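Local atomic coordinates of glycoside Hydrolase (Bacteroides uniformis, PDB entry 5T99), a protein that probably hydrolyses terminal beta-galactosidic bonds as a family 2 glycoside hydrolase in an agarose breakdown pathway of a gut bacterium. Residues A[382-385]-A[386-390]; A[478-481]-A[482-485]; A[648-652]-A[653-657]; A[767-770]-A[771-774]. One frame throughout, in Å; residues are numbered along the deposited sequence. Where two conformers were deposited one is given.

Contact 1 (A[382-385]-A[386-390]); sequences NGYH and LYFDE
Leu-386 lies over one face of the His-385 imidazole, and its side chain can be followed outward from there. Its CB rests 3.9 Å above the plane of the Tyr-387 ring, over the ring centre, and also nears the carbonyl O of Gly-383. CG makes the CH-pi contact with His-385, 4.3 Å from the ring centroid and 20° off the normal. At the tip the branches part: CD2 stays beside His-385 NE2, while CD1 reaches back to Asn-382, 3.6 Å from its CA. With CG beside the backbone N (chi1 -66°), the leucine runs alongside the histidine instead of away from it. The backbone beside it winds through two overlapping turns into helix 388-403 of the TIM-barrel domain, closed by bonds from Leu-386 N to Gly-383 O (3.3 Å) and from Tyr-387 N to Tyr-384 O (2.7 Å), each donor standing above the carbonyl plane. The Tyr-384 ring passes close to Tyr-387 CB, and the Tyr-384 and Phe-388 side chains cross at about a right angle, Tyr-384 CE2 3.9 Å from Phe-388 CD1; the Tyr-384 hydroxyl bonds to Asp-395 further along the helix, and Phe-372 stacks on the ring. His-385 ND1 is held by Glu-374. One water receives the N-H of Asp-389 (2.9 Å from Asp-389 N) and donates to His-385 O, and another links Asn-382 O with the Tyr-387 hydroxyl.

Contact 2 (A[478-481]-A[482-485]); sequences YAEV and QRLY
Gln-482 folds back along the helix so that its NE2 donates to the carbonyl O of Tyr-478, 2.9 Å away and nearly straight at 164°. The oxygen lies in the plane of the glutamine amide, whereas the nitrogen stands well above the plane of the carbonyl. The same oxygen receives only a weak bond from Gln-482 N, so the side chain reinforces a stretched helical link. An alanine in its place would probably leave Tyr-478 O with that weak bond alone from this segment and open a gap beside Phe-547 and Leu-490. This is the packed side of helix 478-484, the helix of a beta-alpha-beta crossover in the barrel: Val-481 packs against Met-471 and Leu-490 of the two flanking strands, and its CG2 meets Tyr-485 CD2 at 4.2 Å where the helix ends. Tyr-478 stacks on Phe-547 and bonds through its hydroxyl to Glu-537. The outer side is looser. There Arg-483, bent at chi3 (-61°), lays one guanidinium face over the backbone, NH2 3.4 Å from Glu-480 CA. Its charge stays 4.5 Å from the carboxylate, measured NH2 to Glu-480 OE2, beyond a salt bridge; Glu-480 OE1 bonds to Tyr-454 instead. Leu-484 CD1 runs alongside Glu-480 CG, 3.8 Å apart.

Contact 3 (A[648-652]-A[653-657]); sequences GKRVK and GRDLT
The end of strand 645-651, where the chain curls back on itself before strand 657-660, is closed by Asp-655 and Val-651. Their bonds run both ways: Val-651 N donates to Asp-655 OD2 (2.9 Å, 163°), which uses its anti lone pair, and Asp-655 N donates to Val-651 O (3.0 Å). That carbonyl takes a second donor, Arg-654 N, at 3.3 Å and from above its plane, so two consecutive amides grip one oxygen. Asp-655 chi1 of -58° sets the carboxylate beside its own backbone N, and both face Val-651. The strand is an outer one of the antiparallel sheet in the DUF4982 region, pairing with strand 637-642. Gly-653 makes the turn with phi of 88°, where a CB would clash with Lys-652 O. Arg-654 then swings back across Val-651, its NH1 3.5 Å from CG2, and salt-bridges to the neighbouring Asp-655 OD2 at 3.1 Å. OD2 therefore holds a backbone N-H and a guanidinium at once, which probably keeps the acid ionised. On another flank the Asp-655 CB packs against Arg-650 CG, 3.5 Å away, while the Arg-650 guanidinium is turned elsewhere and makes a cation-pi contact with Trp-679.

Contact 4 (A[767-770]-A[771-774]); sequences NGNA and ATTE
An Asx turn and an ST turn shape the loop between strands 761-766 and 780-782, and Asn-769 and Thr-772 meet between them. Asn-767 OD1 takes the N-H of Asn-769 (3.2 Å), closing the first turn over Gly-768, whose positive phi suits a glycine. Thr-772 OG1 accepts from Glu-774 N at 3.1 Å, almost straight at 169°, which makes the second; the same hydroxyl donates to the anti lone pair of Glu-774 OE1. Across the bend, Asn-769 OD1 receives Ala-771 N at 3.1 Å, with the donor high above the carbonyl plane. Asn-769 extends CG opposite its own N (chi1 -176°), which brings its amide to the threonine: ND2 sits 3.6 Å from Thr-772 CB, while Thr-772 CG2 comes up to the backbone, 3.4 Å from Asn-769 O. The loop belongs to the C-terminal family 2 domain and faces neighbouring loops through Gln-519, a second partner of Asn-769 OD1, and through Arg-502 on Asn-767 O. A leucine in place of this asparagine would probably leave Ala-771 N and Gln-519 without their shared acceptor and let the bend turn more freely. Asn-767 ND2 and Glu-774 OE1 lie 3.5 Å apart, amide and carboxylate planes 61° to one another; the firmer partners of both side chains are on Lys-782, its O for Asn-767 ND2 and its N for Glu-774 OE2.

Contacts 1 and 2 belong to the barrel domain, one leading into helix 388-403 and the other on helix 478-484, their centres about 34 Å apart. Contact 3 lies at the surface of the DUF4982 region, about 53 Å from contact 1 between centres, and contact 4 in the C-terminal domain; none of the four touches another. Contacts 1, 2 and 4 are partly buried. The barrel contacts set buried rings and Val-481 on their inner side, beside backbone bonds of turn or helix. Contacts 3 and 4 shape loops next to strands, and there side-chain oxygens join the backbone in closing the turns: an aspartate at the strand end of contact 3, asparagine amides, a threonine hydroxyl and a glutamate in the loop of contact 4.

Contact 1 (A[382-385]-A[386-390])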
ATOM      1  N   ASN A 382      15.915  -2.510 -18.335  1.00 28.23           N
ATOM      2  CA  ASN A 382      14.827  -3.455 -18.588  1.00 27.56           C
ATOM      3  C   ASN A 382      13.493  -3.021 -17.949  1.00 26.07           C
ATOM      4  O   ASN A 382      12.699  -3.861 -17.517  1.00 24.95           O
ATOM      5  CB  ASN A 382      15.252  -4.848 -18.122  1.00 28.60           C
ATOM      6  CG  ASN A 382      16.439  -5.383 -18.908  1.00 30.02           C
ATOM      7  OD1 ASN A 382      16.352  -5.575 -20.121  1.00 31.20           O
ATOM      8  ND2 ASN A 382      17.547  -5.630 -18.225  1.00 30.35           N
ATOM      9  N   GLY A 383      13.256  -1.705 -17.915  1.00 24.79           N
ATOM     10  CA  GLY A 383      12.004  -1.135 -17.430  1.00 23.93           C
ATOM     11  C   GLY A 383      10.850  -1.272 -18.420  1.00 23.66           C
ATOM     12  O   GLY A 383      10.955  -1.974 -19.448  1.00 22.59           O
ATOM     13  N   TYR A 384       9.742  -0.590 -18.111  1.00 22.28           N
ATOM     14  CA  TYR A 384       8.501  -0.756 -18.869  1.00 21.06           C
ATOM     15  C   TYR A 384       8.606  -0.288 -20.337  1.00 20.93           C
ATOM     16  O   TYR A 384       7.846  -0.756 -21.181  1.00 20.12           O
ATOM     17  CB  TYR A 384       7.318  -0.073 -18.148  1.00 20.46           C
ATOM     18  CG  TYR A 384       5.967  -0.467 -18.716  1.00 19.35           C
ATOM     19  CD1 TYR A 384       5.507  -1.776 -18.605  1.00 18.96           C
ATOM     20  CD2 TYR A 384       5.157   0.455 -19.377  1.00 18.71           C
ATOM     21  CE1 TYR A 384       4.283  -2.161 -19.131  1.00 18.53           C
ATOM     22  CE2 TYR A 384       3.930   0.070 -19.912  1.00 18.37           C
ATOM     23  CZ  TYR A 384       3.501  -1.238 -19.783  1.00 18.07           C
ATOM     24  OH  TYR A 384       2.292  -1.648 -20.288  1.00 17.78           O
ATOM     25  N   HIS A 385       9.559   0.594 -20.648  1.00 20.82           N
ATOM     26  CA  HIS A 385       9.794   1.035 -22.036  1.00 20.83           C
ATOM     27  C   HIS A 385       9.985  -0.101 -23.058  1.00 21.25           C
ATOM     28  O   HIS A 385       9.702   0.084 -24.242  1.00 21.25           O
ATOM     29  CB  HIS A 385      10.991   1.991 -22.112  1.00 21.14           C
ATOM     30  CG  HIS A 385      12.314   1.295 -22.128  1.00 21.69           C
ATOM     31  ND1 HIS A 385      12.978   0.933 -20.976  1.00 21.50           N
ATOM     32  CD2 HIS A 385      13.081   0.864 -23.159  1.00 21.75           C
ATOM     33  CE1 HIS A 385      14.094   0.307 -21.295  1.00 22.34           C
ATOM     34  NE2 HIS A 385      14.190   0.262 -22.614  1.00 22.43           N
ATOM     35  N   LEU A 386      10.467  -1.257 -22.611  1.00 21.92           N
ATOM     36  CA  LEU A 386      10.506  -2.452 -23.462  1.00 23.32           C
ATOM     37  C   LEU A 386       9.134  -2.912 -23.940  1.00 23.70           C
ATOM     38  O   LEU A 386       9.014  -3.501 -25.009  1.00 23.97           O
ATOM     39  CB  LEU A 386      11.167  -3.618 -22.725  1.00 24.01           C
ATOM     40  CG  LEU A 386      12.655  -3.472 -22.398  1.00 25.54           C
ATOM     41  CD1 LEU A 386      13.106  -4.615 -21.490  1.00 25.83           C
ATOM     42  CD2 LEU A 386      13.495  -3.403 -23.672  1.00 25.32           C
ATOM     43  N   TYR A 387       8.111  -2.664 -23.128  1.00 24.56           N
ATOM     44  CA  TYR A 387       6.764  -3.156 -23.376  1.00 24.30           C
ATOM     45  C   TYR A 387       5.758  -2.085 -23.760  1.00 23.29           C
ATOM     46  O   TYR A 387       4.657  -2.436 -24.196  1.00 22.05           O
ATOM     47  CB  TYR A 387       6.280  -3.894 -22.134  1.00 25.54           C
ATOM     48  CG  TYR A 387       7.310  -4.881 -21.657  1.00 26.66           C
ATOM     49  CD1 TYR A 387       7.615  -6.013 -22.413  1.00 27.40           C
ATOM     50  CD2 TYR A 387       8.026  -4.655 -20.482  1.00 27.81           C
ATOM     51  CE1 TYR A 387       8.586  -6.908 -21.993  1.00 27.98           C
ATOM     52  CE2 TYR A 387       8.990  -5.550 -20.051  1.00 28.20           C
ATOM     53  CZ  TYR A 387       9.263  -6.665 -20.811  1.00 28.36           C
ATOM     54  OH  TYR A 387      10.213  -7.536 -20.373  1.00 30.45           O
ATOM     55  N   PHE A 388       6.144  -0.807 -23.646  1.00 22.03           N
ATOM     56  CA  PHE A 388       5.210   0.305 -23.740  1.00 21.54           C
ATOM     57  C   PHE A 388       4.385   0.330 -25.021  1.00 21.54           C
ATOM     58  O   PHE A 388       3.170   0.464 -24.941  1.00 22.21           O
ATOM     59  CB  PHE A 388       5.907   1.657 -23.558  1.00 21.34           C
ATOM     60  CG  PHE A 388       4.950   2.819 -23.411  1.00 21.11           C
ATOM     61  CD1 PHE A 388       4.474   3.196 -22.146  1.00 21.08           C
ATOM     62  CD2 PHE A 388       4.515   3.537 -24.528  1.00 20.83           C
ATOM     63  CE1 PHE A 388       3.589   4.267 -21.999  1.00 20.84           C
ATOM     64  CE2 PHE A 388       3.635   4.608 -24.389  1.00 21.21           C
ATOM     65  CZ  PHE A 388       3.166   4.972 -23.121  1.00 21.03           C
ATOM     66  N   ASP A 389       5.028   0.202 -26.177  0.50 21.37           N
ATOM     67  CA  ASP A 389       4.304   0.243 -27.451  0.50 21.95           C
ATOM     68  C   ASP A 389       3.277  -0.894 -27.593  0.50 22.28           C
ATOM     69  O   ASP A 389       2.140  -0.655 -27.997  0.50 21.98           O
ATOM     70  CB  ASP A 389       5.282   0.247 -28.632  0.50 21.68           C
ATOM     71  CG  ASP A 389       5.831   1.633 -28.933  0.50 21.80           C
ATOM     72  OD1 ASP A 389       6.448   1.801 -30.012  0.50 21.86           O
ATOM     73  OD2 ASP A 389       5.651   2.552 -28.098  0.50 21.31           O
ATOM     74  N   GLU A 390       3.680  -2.115 -27.248  1.00 23.07           N
ATOM     75  CA  GLU A 390       2.804  -3.285 -27.344  1.00 24.29           C
ATOM     76  C   GLU A 390       1.770  -3.376 -26.206  1.00 23.09           C
ATOM     77  O   GLU A 390       0.642  -3.793 -26.447  1.00 22.49           O
ATOM     78  CB  GLU A 390       3.648  -4.566 -27.396  1.00 27.65           C
ATOM     79  CG  GLU A 390       2.877  -5.857 -27.719  1.00 30.62           C
ATOM     80  CD  GLU A 390       3.735  -7.131 -27.649  1.00 33.08           C
ATOM     81  OE1 GLU A 390       4.994  -7.042 -27.658  1.00 34.57           O
ATOM     82  OE2 GLU A 390       3.140  -8.234 -27.584  1.00 34.34           O
TER
HETATM   83  O   HOH W   1      11.581  -6.375 -17.927  1.00 29.93           O
HETATM   84  O   HOH W   2       7.886  -0.317 -26.292  1.00 26.95           O

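Contact 2 (A[478-481]-A[482-485])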
ATOM      1  N   TYR A 478       5.682  26.791  -6.249  1.00 21.35           N
ATOM      2  CA  TYR A 478       4.210  26.730  -6.220  1.00 21.17           C
ATOM      3  C   TYR A 478       3.577  28.061  -6.624  1.00 21.95           C
ATOM      4  O   TYR A 478       2.648  28.082  -7.427  1.00 20.90           O
ATOM      5  CB  TYR A 478       3.673  26.311  -4.843  1.00 20.31           C
ATOM      6  CG  TYR A 478       3.889  24.862  -4.432  1.00 19.46           C
ATOM      7  CD1 TYR A 478       4.460  23.912  -5.295  1.00 19.56           C
ATOM      8  CD2 TYR A 478       3.475  24.431  -3.179  1.00 19.12           C
ATOM      9  CE1 TYR A 478       4.632  22.588  -4.895  1.00 19.22           C
ATOM     10  CE2 TYR A 478       3.636  23.114  -2.779  1.00 19.13           C
ATOM     11  CZ  TYR A 478       4.212  22.198  -3.638  1.00 18.96           C
ATOM     12  OH  TYR A 478       4.376  20.905  -3.237  1.00 19.13           O
ATOM     13  N   ALA A 479       4.088  29.161  -6.073  1.00 22.31           N
ATOM     14  CA  ALA A 479       3.566  30.477  -6.404  1.00 23.13           C
ATOM     15  C   ALA A 479       3.745  30.804  -7.889  1.00 23.73           C
ATOM     16  O   ALA A 479       2.801  31.255  -8.546  1.00 24.16           O
ATOM     17  CB  ALA A 479       4.214  31.547  -5.532  1.00 23.44           C
ATOM     18  N   GLU A 480       4.945  30.558  -8.416  1.00 24.28           N
ATOM     19  CA  GLU A 480       5.266  30.899  -9.809  1.00 23.92           C
ATOM     20  C   GLU A 480       4.425  30.106 -10.822  1.00 23.49           C
ATOM     21  O   GLU A 480       3.939  30.684 -11.794  1.00 24.18           O
ATOM     22  CB  GLU A 480       6.770  30.727 -10.090  1.00 24.08           C
ATOM     23  CG  GLU A 480       7.157  30.954 -11.546  1.00 25.22           C
ATOM     24  CD  GLU A 480       8.650  30.878 -11.796  1.00 25.62           C
ATOM     25  OE1 GLU A 480       9.122  29.823 -12.270  1.00 26.57           O
ATOM     26  OE2 GLU A 480       9.345  31.878 -11.533  1.00 26.16           O
ATOM     27  N   VAL A 481       4.255  28.800 -10.608  1.00 22.48           N
ATOM     28  CA  VAL A 481       3.488  27.979 -11.561  1.00 21.99           C
ATOM     29  C   VAL A 481       2.019  28.392 -11.628  1.00 21.64           C
ATOM     30  O   VAL A 481       1.415  28.271 -12.681  1.00 21.24           O
ATOM     31  CB  VAL A 481       3.617  26.464 -11.290  1.00 21.44           C
ATOM     32  CG1 VAL A 481       2.762  26.023 -10.098  1.00 21.38           C
ATOM     33  CG2 VAL A 481       3.270  25.665 -12.540  1.00 21.36           C
ATOM     34  N   GLN A 482       1.471  28.882 -10.512  1.00 21.77           N
ATOM     35  CA  GLN A 482       0.110  29.449 -10.473  1.00 22.64           C
ATOM     36  C   GLN A 482      -0.016  30.795 -11.220  1.00 23.05           C
ATOM     37  O   GLN A 482      -1.067  31.081 -11.789  1.00 24.06           O
ATOM     38  CB  GLN A 482      -0.387  29.614  -9.024  1.00 21.85           C
ATOM     39  CG  GLN A 482      -0.557  28.310  -8.267  1.00 21.69           C
ATOM     40  CD  GLN A 482      -0.885  28.526  -6.792  1.00 22.03           C
ATOM     41  OE1 GLN A 482      -2.061  28.657  -6.412  1.00 22.02           O
ATOM     42  NE2 GLN A 482       0.150  28.545  -5.950  1.00 21.04           N
ATOM     43  N   ARG A 483       1.027  31.621 -11.189  1.00 23.68           N
ATOM     44  CA  ARG A 483       1.077  32.840 -12.005  1.00 24.28           C
ATOM     45  C   ARG A 483       1.083  32.507 -13.501  1.00 22.78           C
ATOM     46  O   ARG A 483       0.323  33.088 -14.280  1.00 21.97           O
ATOM     47  CB  ARG A 483       2.333  33.676 -11.700  1.00 27.02           C
ATOM     48  CG  ARG A 483       2.174  34.732 -10.623  1.00 29.63           C
ATOM     49  CD  ARG A 483       3.365  35.699 -10.628  1.00 31.64           C
ATOM     50  NE  ARG A 483       4.664  35.050 -10.357  1.00 33.54           N
ATOM     51  CZ  ARG A 483       5.100  34.629  -9.156  1.00 33.24           C
ATOM     52  NH1 ARG A 483       4.348  34.751  -8.062  1.00 33.34           N
ATOM     53  NH2 ARG A 483       6.303  34.053  -9.048  1.00 33.09           N
ATOM     54  N   LEU A 484       1.975  31.597 -13.885  1.00 21.16           N
ATOM     55  CA  LEU A 484       2.198  31.260 -15.288  1.00 20.02           C
ATOM     56  C   LEU A 484       1.077  30.414 -15.889  1.00 19.50           C
ATOM     57  O   LEU A 484       0.764  30.545 -17.074  1.00 18.72           O
ATOM     58  CB  LEU A 484       3.550  30.548 -15.464  1.00 19.69           C
ATOM     59  CG  LEU A 484       4.813  31.331 -15.056  1.00 19.81           C
ATOM     60  CD1 LEU A 484       6.070  30.470 -15.121  1.00 19.57           C
ATOM     61  CD2 LEU A 484       4.972  32.580 -15.911  1.00 19.52           C
ATOM     62  N   TYR A 485       0.486  29.534 -15.079  1.00 19.23           N
ATOM     63  CA  TYR A 485      -0.504  28.567 -15.557  1.00 18.24           C
ATOM     64  C   TYR A 485      -1.658  28.554 -14.565  1.00 18.03           C
ATOM     65  O   TYR A 485      -1.855  27.580 -13.855  1.00 17.75           O
ATOM     66  CB  TYR A 485       0.139  27.181 -15.734  1.00 17.99           C
ATOM     67  CG  TYR A 485       1.260  27.197 -16.744  1.00 17.49           C
ATOM     68  CD1 TYR A 485       0.983  27.167 -18.102  1.00 17.46           C
ATOM     69  CD2 TYR A 485       2.602  27.309 -16.343  1.00 17.22           C
ATOM     70  CE1 TYR A 485       2.008  27.216 -19.043  1.00 17.45           C
ATOM     71  CE2 TYR A 485       3.632  27.365 -17.277  1.00 16.83           C
ATOM     72  CZ  TYR A 485       3.323  27.316 -18.624  1.00 16.98           C
ATOM     73  OH  TYR A 485       4.299  27.366 -19.572  1.00 16.60           O
TER

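Contact 3 (A[648-652]-A[653-657])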
ATOM      1  N   GLY A 648      11.700  26.595  30.694  1.00 33.40           N
ATOM      2  CA  GLY A 648      11.005  27.627  29.922  1.00 34.72           C
ATOM      3  C   GLY A 648       9.855  27.118  29.065  1.00 35.53           C
ATOM      4  O   GLY A 648       9.861  25.987  28.583  1.00 35.48           O
ATOM      5  N   LYS A 649       8.851  27.972  28.913  1.00 38.35           N
ATOM      6  CA  LYS A 649       7.750  27.764  27.982  1.00 40.13           C
ATOM      7  C   LYS A 649       8.244  28.071  26.573  1.00 39.32           C
ATOM      8  O   LYS A 649       9.151  28.883  26.393  1.00 38.52           O
ATOM      9  CB  LYS A 649       6.580  28.705  28.314  1.00 43.50           C
ATOM     10  CG  LYS A 649       5.644  28.220  29.423  1.00 47.16           C
ATOM     11  CD  LYS A 649       4.865  29.338  30.132  1.00 50.29           C
ATOM     12  CE  LYS A 649       4.477  30.510  29.225  1.00 53.43           C
ATOM     13  NZ  LYS A 649       3.486  31.417  29.869  1.00 55.62           N
ATOM     14  N   ARG A 650       7.644  27.415  25.584  1.00 38.76           N
ATOM     15  CA  ARG A 650       7.791  27.813  24.185  1.00 37.84           C
ATOM     16  C   ARG A 650       6.462  27.704  23.432  1.00 36.19           C
ATOM     17  O   ARG A 650       5.847  26.634  23.373  1.00 33.84           O
ATOM     18  CB  ARG A 650       8.906  27.016  23.512  1.00 38.66           C
ATOM     19  CG  ARG A 650      10.237  27.765  23.498  1.00 40.32           C
ATOM     20  CD  ARG A 650      11.373  26.858  23.873  1.00 41.49           C
ATOM     21  NE  ARG A 650      12.638  27.554  24.144  1.00 41.94           N
ATOM     22  CZ  ARG A 650      12.930  28.211  25.270  1.00 40.63           C
ATOM     23  NH1 ARG A 650      14.125  28.760  25.411  1.00 42.30           N
ATOM     24  NH2 ARG A 650      12.043  28.340  26.253  1.00 41.07           N
ATOM     25  N   VAL A 651       6.025  28.836  22.880  1.00 35.33           N
ATOM     26  CA  VAL A 651       4.731  28.939  22.210  1.00 34.97           C
ATOM     27  C   VAL A 651       4.921  28.608  20.728  1.00 35.05           C
ATOM     28  O   VAL A 651       5.807  29.164  20.076  1.00 35.19           O
ATOM     29  CB  VAL A 651       4.138  30.349  22.390  1.00 34.60           C
ATOM     30  CG1 VAL A 651       2.793  30.483  21.674  1.00 35.84           C
ATOM     31  CG2 VAL A 651       4.006  30.680  23.873  1.00 33.74           C
ATOM     32  N   LYS A 652       4.099  27.699  20.206  1.00 34.71           N
ATOM     33  CA  LYS A 652       4.175  27.326  18.789  1.00 35.08           C
ATOM     34  C   LYS A 652       3.713  28.491  17.917  1.00 35.79           C
ATOM     35  O   LYS A 652       2.697  29.116  18.214  1.00 35.26           O
ATOM     36  CB  LYS A 652       3.333  26.090  18.499  1.00 34.10           C
ATOM     37  CG  LYS A 652       3.707  25.417  17.199  1.00 33.85           C
ATOM     38  CD  LYS A 652       2.996  24.092  17.051  1.00 33.51           C
ATOM     39  CE  LYS A 652       3.286  23.455  15.711  1.00 32.90           C
ATOM     40  NZ  LYS A 652       2.406  22.277  15.528  1.00 33.26           N
ATOM     41  N   GLY A 653       4.476  28.789  16.864  1.00 37.00           N
ATOM     42  CA  GLY A 653       4.208  29.957  16.003  1.00 37.66           C
ATOM     43  C   GLY A 653       4.864  31.249  16.456  1.00 37.60           C
ATOM     44  O   GLY A 653       4.675  32.283  15.833  1.00 36.49           O
ATOM     45  N   ARG A 654       5.645  31.181  17.530  1.00 38.66           N
ATOM     46  CA  ARG A 654       6.231  32.362  18.163  1.00 39.57           C
ATOM     47  C   ARG A 654       7.703  32.107  18.480  1.00 36.21           C
ATOM     48  O   ARG A 654       8.573  32.843  18.028  1.00 34.77           O
ATOM     49  CB  ARG A 654       5.434  32.695  19.417  1.00 44.08           C
ATOM     50  CG  ARG A 654       5.776  34.015  20.089  1.00 49.86           C
ATOM     51  CD  ARG A 654       4.668  34.391  21.071  1.00 55.75           C
ATOM     52  NE  ARG A 654       5.138  35.117  22.254  1.00 61.58           N
ATOM     53  CZ  ARG A 654       5.846  34.595  23.266  1.00 67.70           C
ATOM     54  NH1 ARG A 654       6.235  33.317  23.269  1.00 69.66           N
ATOM     55  NH2 ARG A 654       6.193  35.373  24.289  1.00 71.56           N
ATOM     56  N   ASP A 655       7.975  31.050  19.232  1.00 34.15           N
ATOM     57  CA  ASP A 655       9.331  30.597  19.494  1.00 33.86           C
ATOM     58  C   ASP A 655       9.740  29.575  18.425  1.00 32.55           C
ATOM     59  O   ASP A 655       9.484  28.370  18.534  1.00 30.63           O
ATOM     60  CB  ASP A 655       9.422  30.041  20.912  1.00 35.83           C
ATOM     61  CG  ASP A 655       9.024  31.076  21.959  1.00 37.26           C
ATOM     62  OD1 ASP A 655       9.674  32.141  22.005  1.00 39.20           O
ATOM     63  OD2 ASP A 655       8.054  30.848  22.710  1.00 37.64           O
ATOM     64  N   LEU A 656      10.386  30.099  17.387  1.00 32.01           N
ATOM     65  CA  LEU A 656      10.680  29.366  16.166  1.00 31.36           C
ATOM     66  C   LEU A 656      11.961  28.591  16.356  1.00 31.30           C
ATOM     67  O   LEU A 656      12.787  28.970  17.182  1.00 32.91           O
ATOM     68  CB  LEU A 656      10.806  30.339  14.991  1.00 31.18           C
ATOM     69  CG  LEU A 656       9.624  31.309  14.823  1.00 31.59           C
ATOM     70  CD1 LEU A 656       9.893  32.326  13.717  1.00 31.11           C
ATOM     71  CD2 LEU A 656       8.324  30.545  14.580  1.00 31.10           C
ATOM     72  N   THR A 657      12.106  27.492  15.619  1.00 31.10           N
ATOM     73  CA  THR A 657      13.309  26.663  15.659  1.00 31.93           C
ATOM     74  C   THR A 657      14.041  26.798  14.329  1.00 34.63           C
ATOM     75  O   THR A 657      13.468  26.523  13.270  1.00 35.86           O
ATOM     76  CB  THR A 657      12.972  25.179  15.896  1.00 30.80           C
ATOM     77  OG1 THR A 657      12.209  25.042  17.104  1.00 29.91           O
ATOM     78  CG2 THR A 657      14.245  24.328  15.985  1.00 29.83           C
TER

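Contact 4 (A[767-770]-A[771-774])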
ATOM      1  N   ASN A 767      13.921  -4.998  12.276  1.00 23.45           N
ATOM      2  CA  ASN A 767      14.302  -3.938  13.218  1.00 24.30           C
ATOM      3  C   ASN A 767      14.364  -2.487  12.678  1.00 25.20           C
ATOM      4  O   ASN A 767      14.713  -1.569  13.438  1.00 25.91           O
ATOM      5  CB  ASN A 767      15.621  -4.317  13.921  1.00 24.17           C
ATOM      6  CG  ASN A 767      16.786  -4.502  12.962  1.00 23.91           C
ATOM      7  OD1 ASN A 767      16.706  -4.187  11.776  1.00 24.53           O
ATOM      8  ND2 ASN A 767      17.883  -5.030  13.480  1.00 24.21           N
ATOM      9  N   GLY A 768      14.028  -2.272  11.400  1.00 25.29           N
ATOM     10  CA  GLY A 768      14.094  -0.944  10.792  1.00 26.27           C
ATOM     11  C   GLY A 768      15.483  -0.427  10.442  1.00 27.18           C
ATOM     12  O   GLY A 768      15.633   0.759  10.099  1.00 25.23           O
ATOM     13  N   ASN A 769      16.486  -1.306  10.515  1.00 28.46           N
ATOM     14  CA  ASN A 769      17.862  -0.955  10.184  1.00 29.51           C
ATOM     15  C   ASN A 769      18.062  -1.201   8.712  1.00 29.83           C
ATOM     16  O   ASN A 769      17.930  -2.324   8.240  1.00 29.54           O
ATOM     17  CB  ASN A 769      18.871  -1.793  10.985  1.00 29.55           C
ATOM     18  CG  ASN A 769      20.326  -1.382  10.724  1.00 28.60           C
ATOM     19  OD1 ASN A 769      20.616  -0.381  10.055  1.00 27.12           O
ATOM     20  ND2 ASN A 769      21.241  -2.160  11.259  1.00 28.16           N
ATOM     21  N   ALA A 770      18.400  -0.134   8.006  1.00 32.33           N
ATOM     22  CA  ALA A 770      18.554  -0.170   6.566  1.00 34.28           C
ATOM     23  C   ALA A 770      19.846  -0.840   6.143  1.00 36.16           C
ATOM     24  O   ALA A 770      19.898  -1.443   5.072  1.00 37.95           O
ATOM     25  CB  ALA A 770      18.504   1.241   6.007  1.00 35.39           C
ATOM     26  N   ALA A 771      20.881  -0.739   6.980  1.00 37.06           N
ATOM     27  CA  ALA A 771      22.226  -1.185   6.613  1.00 38.16           C
ATOM     28  C   ALA A 771      22.656  -2.475   7.323  1.00 37.42           C
ATOM     29  O   ALA A 771      23.786  -2.593   7.763  1.00 38.74           O
ATOM     30  CB  ALA A 771      23.216  -0.058   6.888  1.00 38.98           C
ATOM     31  N   THR A 772      21.760  -3.444   7.410  1.00 37.63           N
ATOM     32  CA  THR A 772      22.104  -4.767   7.921  1.00 38.19           C
ATOM     33  C   THR A 772      21.801  -5.805   6.860  1.00 38.12           C
ATOM     34  O   THR A 772      21.054  -5.539   5.919  1.00 38.12           O
ATOM     35  CB  THR A 772      21.350  -5.117   9.229  1.00 38.98           C
ATOM     36  OG1 THR A 772      21.640  -6.467   9.605  1.00 38.44           O
ATOM     37  CG2 THR A 772      19.835  -4.968   9.085  1.00 38.83           C
ATOM     38  N   THR A 773      22.386  -6.985   7.032  1.00 38.76           N
ATOM     39  CA  THR A 773      22.134  -8.132   6.165  1.00 39.71           C
ATOM     40  C   THR A 773      21.479  -9.304   6.906  1.00 37.98           C
ATOM     41  O   THR A 773      21.443 -10.417   6.381  1.00 36.48           O
ATOM     42  CB  THR A 773      23.448  -8.622   5.512  1.00 41.26           C
ATOM     43  OG1 THR A 773      24.399  -8.949   6.536  1.00 42.78           O
ATOM     44  CG2 THR A 773      24.021  -7.552   4.582  1.00 40.48           C
ATOM     45  N   GLU A 774      20.964  -9.070   8.114  1.00 37.29           N
ATOM     46  CA  GLU A 774      20.229 -10.117   8.837  1.00 37.75           C
ATOM     47  C   GLU A 774      19.055 -10.593   8.015  1.00 36.49           C
ATOM     48  O   GLU A 774      18.357  -9.786   7.414  1.00 37.70           O
ATOM     49  CB  GLU A 774      19.676  -9.608  10.159  1.00 39.01           C
ATOM     50  CG  GLU A 774      20.691  -9.496  11.275  1.00 40.25           C
ATOM     51  CD  GLU A 774      20.136  -8.689  12.427  1.00 41.87           C
ATOM     52  OE1 GLU A 774      20.048  -7.446  12.290  1.00 42.61           O
ATOM     53  OE2 GLU A 774      19.771  -9.301  13.453  1.00 42.23           O
TER